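Local coordinates for protein sgbp-b (Bacteroides uniformis, PDB 7K44) that probably binds xyloglucan at the bacterial cell surface, as a surface glycan-binding protein of a xyloglucan utilization locus, at residues A[62-67]-A[95-100]; A[130-135]-A[140-145]; A[245-250]-A[256-261]. All coordinates share one frame; numbering follows the deposited sequence. Where two conformers were deposited one is given.

Contact 1 of 3, residues A[62-67]-A[95-100]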
# COMPACT_ATOMS: atom_id res chain seq x y z
N VAL A 62 -6.79 -33.99 -19.85
CA VAL A 62 -6.17 -33.11 -18.87
C VAL A 62 -4.76 -33.63 -18.67
O VAL A 62 -4.56 -34.83 -18.45
CB VAL A 62 -6.95 -33.12 -17.54
CG1 VAL A 62 -6.25 -32.23 -16.50
CG2 VAL A 62 -8.37 -32.65 -17.76
N TYR A 63 -3.77 -32.74 -18.78
CA TYR A 63 -2.40 -33.24 -18.67
C TYR A 63 -1.46 -32.12 -18.27
O TYR A 63 -1.72 -30.94 -18.53
CB TYR A 63 -1.92 -33.91 -19.96
CG TYR A 63 -1.89 -33.01 -21.19
CD1 TYR A 63 -3.03 -32.82 -21.96
CD2 TYR A 63 -0.72 -32.36 -21.58
CE1 TYR A 63 -3.01 -32.00 -23.08
CE2 TYR A 63 -0.69 -31.55 -22.69
CZ TYR A 63 -1.83 -31.37 -23.44
OH TYR A 63 -1.81 -30.55 -24.56
N PHE A 64 -0.36 -32.51 -17.63
CA PHE A 64 0.78 -31.63 -17.40
C PHE A 64 1.76 -31.78 -18.55
O PHE A 64 1.95 -32.89 -19.09
CB PHE A 64 1.49 -32.02 -16.10
CG PHE A 64 0.65 -31.85 -14.86
CD1 PHE A 64 -0.20 -32.86 -14.44
CD2 PHE A 64 0.72 -30.69 -14.10
CE1 PHE A 64 -0.97 -32.71 -13.28
CE2 PHE A 64 -0.04 -30.53 -12.95
CZ PHE A 64 -0.89 -31.55 -12.54
N THR A 65 2.37 -30.67 -18.94
CA THR A 65 3.32 -30.64 -20.05
C THR A 65 4.54 -29.83 -19.65
O THR A 65 4.46 -28.89 -18.85
CB THR A 65 2.69 -30.06 -21.32
OG1 THR A 65 3.62 -30.17 -22.41
CG2 THR A 65 2.31 -28.60 -21.16
N THR A 66 5.70 -30.20 -20.20
CA THR A 66 6.88 -29.37 -20.02
C THR A 66 6.81 -28.08 -20.83
O THR A 66 7.53 -27.12 -20.51
CB THR A 66 8.14 -30.15 -20.39
OG1 THR A 66 7.94 -30.80 -21.64
CG2 THR A 66 8.46 -31.18 -19.32
N ALA A 67 5.97 -28.04 -21.86
CA ALA A 67 5.83 -26.84 -22.67
C ALA A 67 5.29 -25.67 -21.84
O ALA A 67 4.47 -25.85 -20.93
CB ALA A 67 4.88 -27.09 -23.84
N ASN A 95 -6.47 -35.76 -8.30
CA ASN A 95 -5.31 -35.97 -7.44
C ASN A 95 -4.05 -36.04 -8.30
O ASN A 95 -4.07 -36.62 -9.39
CB ASN A 95 -5.46 -37.26 -6.64
CG ASN A 95 -6.64 -37.19 -5.68
OD1 ASN A 95 -7.02 -36.11 -5.23
ND2 ASN A 95 -7.23 -38.34 -5.39
N ALA A 96 -2.96 -35.43 -7.82
CA ALA A 96 -1.76 -35.30 -8.64
C ALA A 96 -1.24 -36.68 -9.02
O ALA A 96 -1.07 -37.54 -8.15
CB ALA A 96 -0.67 -34.57 -7.86
N PRO A 97 -0.96 -36.92 -10.30
CA PRO A 97 -0.40 -38.21 -10.71
C PRO A 97 1.03 -38.38 -10.22
O PRO A 97 1.71 -37.43 -9.86
CB PRO A 97 -0.46 -38.16 -12.24
CG PRO A 97 -0.49 -36.70 -12.57
CD PRO A 97 -1.23 -36.03 -11.45
N ALA A 98 1.47 -39.64 -10.21
CA ALA A 98 2.86 -39.93 -9.89
C ALA A 98 3.77 -39.44 -11.01
O ALA A 98 3.36 -39.29 -12.17
CB ALA A 98 3.05 -41.43 -9.67
N GLY A 99 5.03 -39.19 -10.65
CA GLY A 99 6.00 -38.73 -11.63
C GLY A 99 5.73 -37.34 -12.14
O GLY A 99 6.00 -37.05 -13.31
N LEU A 100 5.19 -36.47 -11.29
CA LEU A 100 4.80 -35.13 -11.71
C LEU A 100 6.02 -34.29 -12.07
O LEU A 100 7.05 -34.32 -11.39
CB LEU A 100 4.03 -34.46 -10.58
CG LEU A 100 3.34 -33.14 -10.92
CD1 LEU A 100 2.48 -33.29 -12.16
CD2 LEU A 100 2.52 -32.69 -9.73

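Contact 2 of 3, residues A[130-135]-A[140-145]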
# COMPACT_ATOMS: atom_id res chain seq x y z
N LYS A 130 4.42 -2.98 -2.94
CA LYS A 130 3.90 -1.70 -2.50
C LYS A 130 3.11 -1.88 -1.21
O LYS A 130 2.48 -2.91 -1.00
CB LYS A 130 2.98 -1.10 -3.58
CG LYS A 130 3.66 -0.08 -4.48
CD LYS A 130 2.66 0.95 -4.99
CE LYS A 130 1.64 0.33 -5.92
NZ LYS A 130 0.93 1.37 -6.71
N VAL A 131 3.15 -0.86 -0.34
CA VAL A 131 2.39 -0.84 0.90
C VAL A 131 1.64 0.48 0.97
O VAL A 131 2.16 1.53 0.54
CB VAL A 131 3.27 -1.05 2.15
CG1 VAL A 131 2.40 -1.27 3.38
CG2 VAL A 131 4.21 -2.21 1.97
N SER A 132 0.41 0.44 1.49
CA SER A 132 -0.42 1.63 1.46
C SER A 132 0.15 2.76 2.31
O SER A 132 0.02 3.94 1.94
CB SER A 132 -1.86 1.25 1.82
OG SER A 132 -1.94 0.80 3.15
N SER A 133 0.82 2.44 3.41
CA SER A 133 1.49 3.47 4.18
C SER A 133 2.62 2.82 4.96
O SER A 133 2.52 1.65 5.35
CB SER A 133 0.53 4.17 5.14
OG SER A 133 1.23 5.07 5.98
N MET A 134 3.70 3.58 5.17
CA MET A 134 4.78 3.10 6.02
C MET A 134 4.54 3.42 7.48
O MET A 134 5.34 3.03 8.33
CB MET A 134 6.12 3.69 5.58
CG MET A 134 6.58 3.24 4.21
SD MET A 134 7.11 1.50 4.14
CE MET A 134 8.83 1.68 4.64
N MET A 135 3.45 4.12 7.78
CA MET A 135 3.11 4.44 9.17
C MET A 135 1.60 4.39 9.36
O MET A 135 0.97 5.38 9.73
CB MET A 135 3.70 5.80 9.58
CG MET A 135 3.73 5.97 11.08
SD MET A 135 4.53 7.50 11.60
CE MET A 135 6.24 7.07 11.35
N THR A 140 -6.79 1.17 11.39
CA THR A 140 -7.12 1.41 9.99
C THR A 140 -6.76 0.17 9.16
O THR A 140 -6.09 -0.75 9.63
CB THR A 140 -6.41 2.65 9.45
OG1 THR A 140 -4.99 2.44 9.39
CG2 THR A 140 -6.71 3.87 10.33
N THR A 141 -7.21 0.17 7.91
CA THR A 141 -6.96 -0.93 7.01
C THR A 141 -5.73 -0.64 6.16
O THR A 141 -5.63 0.41 5.53
CB THR A 141 -8.17 -1.17 6.11
OG1 THR A 141 -9.31 -1.47 6.93
CG2 THR A 141 -7.92 -2.34 5.17
N VAL A 142 -4.78 -1.57 6.17
CA VAL A 142 -3.54 -1.46 5.41
C VAL A 142 -3.68 -2.38 4.21
O VAL A 142 -4.24 -3.48 4.33
CB VAL A 142 -2.36 -1.93 6.29
CG1 VAL A 142 -1.05 -1.72 5.55
CG2 VAL A 142 -2.36 -1.22 7.64
N THR A 143 -3.22 -1.93 3.05
CA THR A 143 -3.23 -2.73 1.84
C THR A 143 -1.80 -3.00 1.40
O THR A 143 -0.95 -2.10 1.46
CB THR A 143 -4.00 -2.01 0.72
OG1 THR A 143 -5.33 -1.72 1.18
CG2 THR A 143 -4.11 -2.90 -0.52
N VAL A 144 -1.52 -4.23 0.98
CA VAL A 144 -0.19 -4.62 0.52
C VAL A 144 -0.33 -5.26 -0.86
O VAL A 144 -1.21 -6.10 -1.05
CB VAL A 144 0.48 -5.60 1.49
CG1 VAL A 144 1.91 -5.92 1.04
CG2 VAL A 144 0.50 -5.04 2.91
N LEU A 145 0.50 -4.84 -1.80
CA LEU A 145 0.59 -5.46 -3.12
C LEU A 145 1.85 -6.30 -3.20
O LEU A 145 2.90 -5.91 -2.68
CB LEU A 145 0.65 -4.42 -4.24
CG LEU A 145 -0.49 -3.41 -4.37
CD1 LEU A 145 -0.40 -2.69 -5.69
CD2 LEU A 145 -1.81 -4.12 -4.24

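Contact 3 of 3, residues A[245-250]-A[256-261]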
# COMPACT_ATOMS: atom_id res chain seq x y z
N TYR A 245 -4.45 17.51 13.34
CA TYR A 245 -5.02 18.82 13.06
C TYR A 245 -5.90 18.77 11.82
O TYR A 245 -5.56 18.11 10.82
CB TYR A 245 -3.99 19.96 12.96
CG TYR A 245 -3.81 20.66 14.29
CD1 TYR A 245 -3.12 20.04 15.32
CD2 TYR A 245 -4.37 21.92 14.52
CE1 TYR A 245 -2.96 20.66 16.55
CE2 TYR A 245 -4.21 22.55 15.77
CZ TYR A 245 -3.51 21.91 16.77
OH TYR A 245 -3.35 22.48 18.02
N SER A 246 -7.05 19.41 11.91
CA SER A 246 -7.99 19.53 10.82
C SER A 246 -7.92 20.90 10.16
O SER A 246 -7.64 21.91 10.81
CB SER A 246 -9.42 19.27 11.30
OG SER A 246 -9.90 20.34 12.11
N ILE A 247 -8.14 20.91 8.85
CA ILE A 247 -8.47 22.11 8.08
C ILE A 247 -9.88 21.90 7.55
O ILE A 247 -10.14 20.91 6.85
CB ILE A 247 -7.50 22.30 6.91
CG1 ILE A 247 -6.11 22.70 7.43
CG2 ILE A 247 -8.02 23.34 5.93
CD1 ILE A 247 -6.03 24.11 7.94
N SER A 248 -10.81 22.80 7.89
CA SER A 248 -12.19 22.54 7.52
C SER A 248 -12.96 23.85 7.41
O SER A 248 -12.59 24.86 8.02
CB SER A 248 -12.88 21.60 8.51
OG SER A 248 -13.14 22.26 9.74
N GLY A 249 -14.05 23.80 6.64
CA GLY A 249 -14.96 24.91 6.51
C GLY A 249 -15.37 25.11 5.07
O GLY A 249 -15.12 24.27 4.21
N GLU A 250 -16.00 26.25 4.80
CA GLU A 250 -16.46 26.58 3.46
C GLU A 250 -15.42 27.46 2.78
O GLU A 250 -15.05 28.52 3.31
CB GLU A 250 -17.82 27.26 3.48
CG GLU A 250 -18.43 27.45 2.10
CD GLU A 250 -19.81 28.07 2.16
OE1 GLU A 250 -20.70 27.48 2.81
OE2 GLU A 250 -20.01 29.15 1.57
N TYR A 256 -7.68 33.77 -1.84
CA TYR A 256 -6.23 33.72 -1.86
C TYR A 256 -5.62 33.64 -0.47
O TYR A 256 -4.39 33.70 -0.35
CB TYR A 256 -5.68 34.91 -2.65
CG TYR A 256 -6.12 34.95 -4.09
CD1 TYR A 256 -7.29 35.61 -4.47
CD2 TYR A 256 -5.36 34.34 -5.09
CE1 TYR A 256 -7.68 35.66 -5.80
CE2 TYR A 256 -5.75 34.39 -6.42
CZ TYR A 256 -6.91 35.05 -6.76
OH TYR A 256 -7.29 35.10 -8.09
N TRP A 257 -6.44 33.49 0.57
CA TRP A 257 -5.92 33.39 1.93
C TRP A 257 -7.03 32.81 2.78
O TRP A 257 -8.02 33.50 3.05
CB TRP A 257 -5.49 34.76 2.46
CG TRP A 257 -4.96 34.67 3.86
CD1 TRP A 257 -5.60 35.03 5.01
CD2 TRP A 257 -3.69 34.13 4.26
NE1 TRP A 257 -4.80 34.78 6.10
CE2 TRP A 257 -3.63 34.23 5.67
CE3 TRP A 257 -2.60 33.60 3.57
CZ2 TRP A 257 -2.51 33.80 6.40
CZ3 TRP A 257 -1.50 33.18 4.29
CH2 TRP A 257 -1.46 33.28 5.69
N TRP A 258 -6.87 31.56 3.21
CA TRP A 258 -7.98 30.85 3.84
C TRP A 258 -7.53 29.97 5.01
O TRP A 258 -7.68 30.36 6.18
CB TRP A 258 -8.80 30.06 2.81
CG TRP A 258 -10.02 29.43 3.39
CD1 TRP A 258 -11.15 30.09 3.82
CD2 TRP A 258 -10.25 28.04 3.63
NE1 TRP A 258 -12.06 29.19 4.31
CE2 TRP A 258 -11.54 27.92 4.20
CE3 TRP A 258 -9.49 26.89 3.43
CZ2 TRP A 258 -12.09 26.70 4.57
CZ3 TRP A 258 -10.05 25.66 3.79
CH2 TRP A 258 -11.33 25.58 4.35
N GLY A 259 -6.99 28.79 4.73
CA GLY A 259 -6.63 27.83 5.76
C GLY A 259 -5.12 27.68 5.86
O GLY A 259 -4.42 27.70 4.85
N GLN A 260 -4.62 27.54 7.09
CA GLN A 260 -3.20 27.30 7.29
C GLN A 260 -2.98 26.38 8.48
O GLN A 260 -3.73 26.43 9.46
CB GLN A 260 -2.41 28.58 7.57
CG GLN A 260 -2.56 29.69 6.55
CD GLN A 260 -3.77 30.56 6.82
OE1 GLN A 260 -4.11 30.84 7.97
NE2 GLN A 260 -4.45 30.98 5.76
N LEU A 261 -1.93 25.57 8.39
CA LEU A 261 -1.33 24.91 9.54
C LEU A 261 0.09 25.44 9.60
O LEU A 261 0.94 25.06 8.77
CB LEU A 261 -1.33 23.40 9.41
CG LEU A 261 -2.67 22.69 9.33
CD1 LEU A 261 -2.44 21.17 9.20
CD2 LEU A 261 -3.50 23.00 10.57

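Contact 1 of 3, residues A[62-67]-A[95-100]
F64 and L100 bring the two backbones together, and even there their CA atoms are 7.8 Å apart. Segment 62-67 is the end of strand 59-65 and the turn that follows it. Segment 95-100 is a loop that leaves strand 91-95 and leads to strand 103-110. The backbones do not pair with each other, so side chains alone make the contact. F64 points from its strand toward the loop. Its CG is anti to the carbonyl carbon (chi1 -63°), which carries the ring toward loop 95-100. L100 meets it with one methyl group. CD1 lies over the middle of one ring face, 3.4 Å from the centroid of the F64 ring and only 7° off the ring normal. This is a CH-pi contact, and CD1 is almost equally far from all six ring carbons. L100 has CG anti to its own N (chi1 -170°), and this swings the isobutyl group toward the ring. P97 adds a smaller touch, with its CD 3.8 Å from F64 CE1.

Strand 59-65 and strand 91-95, from which the loop leaves, belong to different antiparallel sheets of the N-terminal beta domain. Strand 59-65 runs between strands 78-80 and 103-110, whereas strand 91-95 pairs with 48-54 and 84-85. The loop 95-100 thus closes over F64 on the way from one sheet to the other. F119 meets the F64 ring edge-to-face, and L106 and V80 also touch this side chain. Without the ring, as with an alanine at F64, L100 CD1 would probably lose the face it rests on, and a gap is likely to open beside P97. Beyond the strand, T65 OG1 accepts a bond from A67 N at 3.2 Å, an ST turn that shapes the chain as it leaves the sheet.

Contact 2 of 3, residues A[130-135]-A[140-145]
K130 and L145 pair across two antiparallel strands as a hydrogen-bonded pair, and V131 and V144 follow as a non-hydrogen-bonded pair. The bond from L145 N to K130 O is the firmer of the two in the first pair, at 2.9 Å. The return bond from K130 N to L145 O is weak, at 3.3 Å.

The tight polar part is at S132, where segment 130-135 has left the regular strand. S132 N gives a bond to T143 O at 2.9 Å. T143 N gives its own bond to S132 OG at 3.0 Å, and this one is nearly straight (172°). A side-chain hydroxyl thus takes the place of a backbone carbonyl as the acceptor for T143. S132 OG sits between the backbone N and the carbonyl carbon (chi1 66°), which turns it to face T143 N. The two bonds clasp the S132 backbone N and side chain to the one residue T143. V142 CG1 lies beside the same hydroxyl, 3.6 Å from S132 OG.

The apolar side is looser. V131 CG1 reaches V142 CG1 at 4.1 Å and V144 CG2 at 4.2 Å. V142 and V144 are buried, and V131 is partly exposed. On the other face of the sheet K130 and L145 run alongside one another in the same direction. Both are partly exposed. K130 has two conformers, and in one of them its CE is 3.7 Å from L145 CD1, while its ammonium group bonds the carbonyl O of F322 and makes a cation-pi contact with the F322 ring. F322 also touches T143 and L145.

The arrangement is the beta hairpin of strands 127-131 and 141-147, at the edge of a four-stranded antiparallel sheet in the IPT/TIG domain.

Contact 3 of 3, residues A[245-250]-A[256-261]
Two facing sheets of the xyloglucan-binding domain meet here, strand 245-248 from one and strand 258-261 from the other. The strand axes are 7.6 Å apart and run nearly antiparallel, at 170°. I247 and L261 meet between the two strands. Their side chains pass alongside one another, heading opposite ways, and I247 CD1 comes within 3.8 Å of L261 CD2. The same CD2 also packs on the CB of Y245, at 3.9 Å.

At the other end W258 reaches across toward the corner at G249. Its CG is anti to the backbone N (chi1 -174°), which directs the indole toward segment 245-250. I247 CG2 touches the indole at CZ3, 3.8 Å away. G249 comes up at the edge of the indole, close to the ring plane, with its backbone C 3.7 Å from W258 CZ2. Any side chain at G249 would point at that ring.

This is the core of a beta sandwich, and I373 and M362 also touch W258. F377 and A226 add to the packing round L261. Q260 points away from strand 245-248, and its OE1 bonds to G224 N. F220 stacks on the Y245 ring.

The three contacts follow one another along the chain and do not touch. Contact 1 lies in the N-terminal beta domain, contact 2 in the IPT/TIG domain and contact 3 in the xyloglucan-binding domain. The centres of contacts 1 and 2 are 38 Å apart, and those of contacts 2 and 3 are 28 Å apart. Contacts 1 and 3 lie on opposite sides of the chain's centre, 64 Å between centres. Contact 2 is near the middle of the molecule, about 14 Å from contact 3 at the nearest atoms. Its S133 OG bonds to OE1 of E288 in the xyloglucan-binding domain. The Y245 side chain of contact 3 lies about 8 Å from the calcium ion, held by N213, D215, D241, K243 and D378.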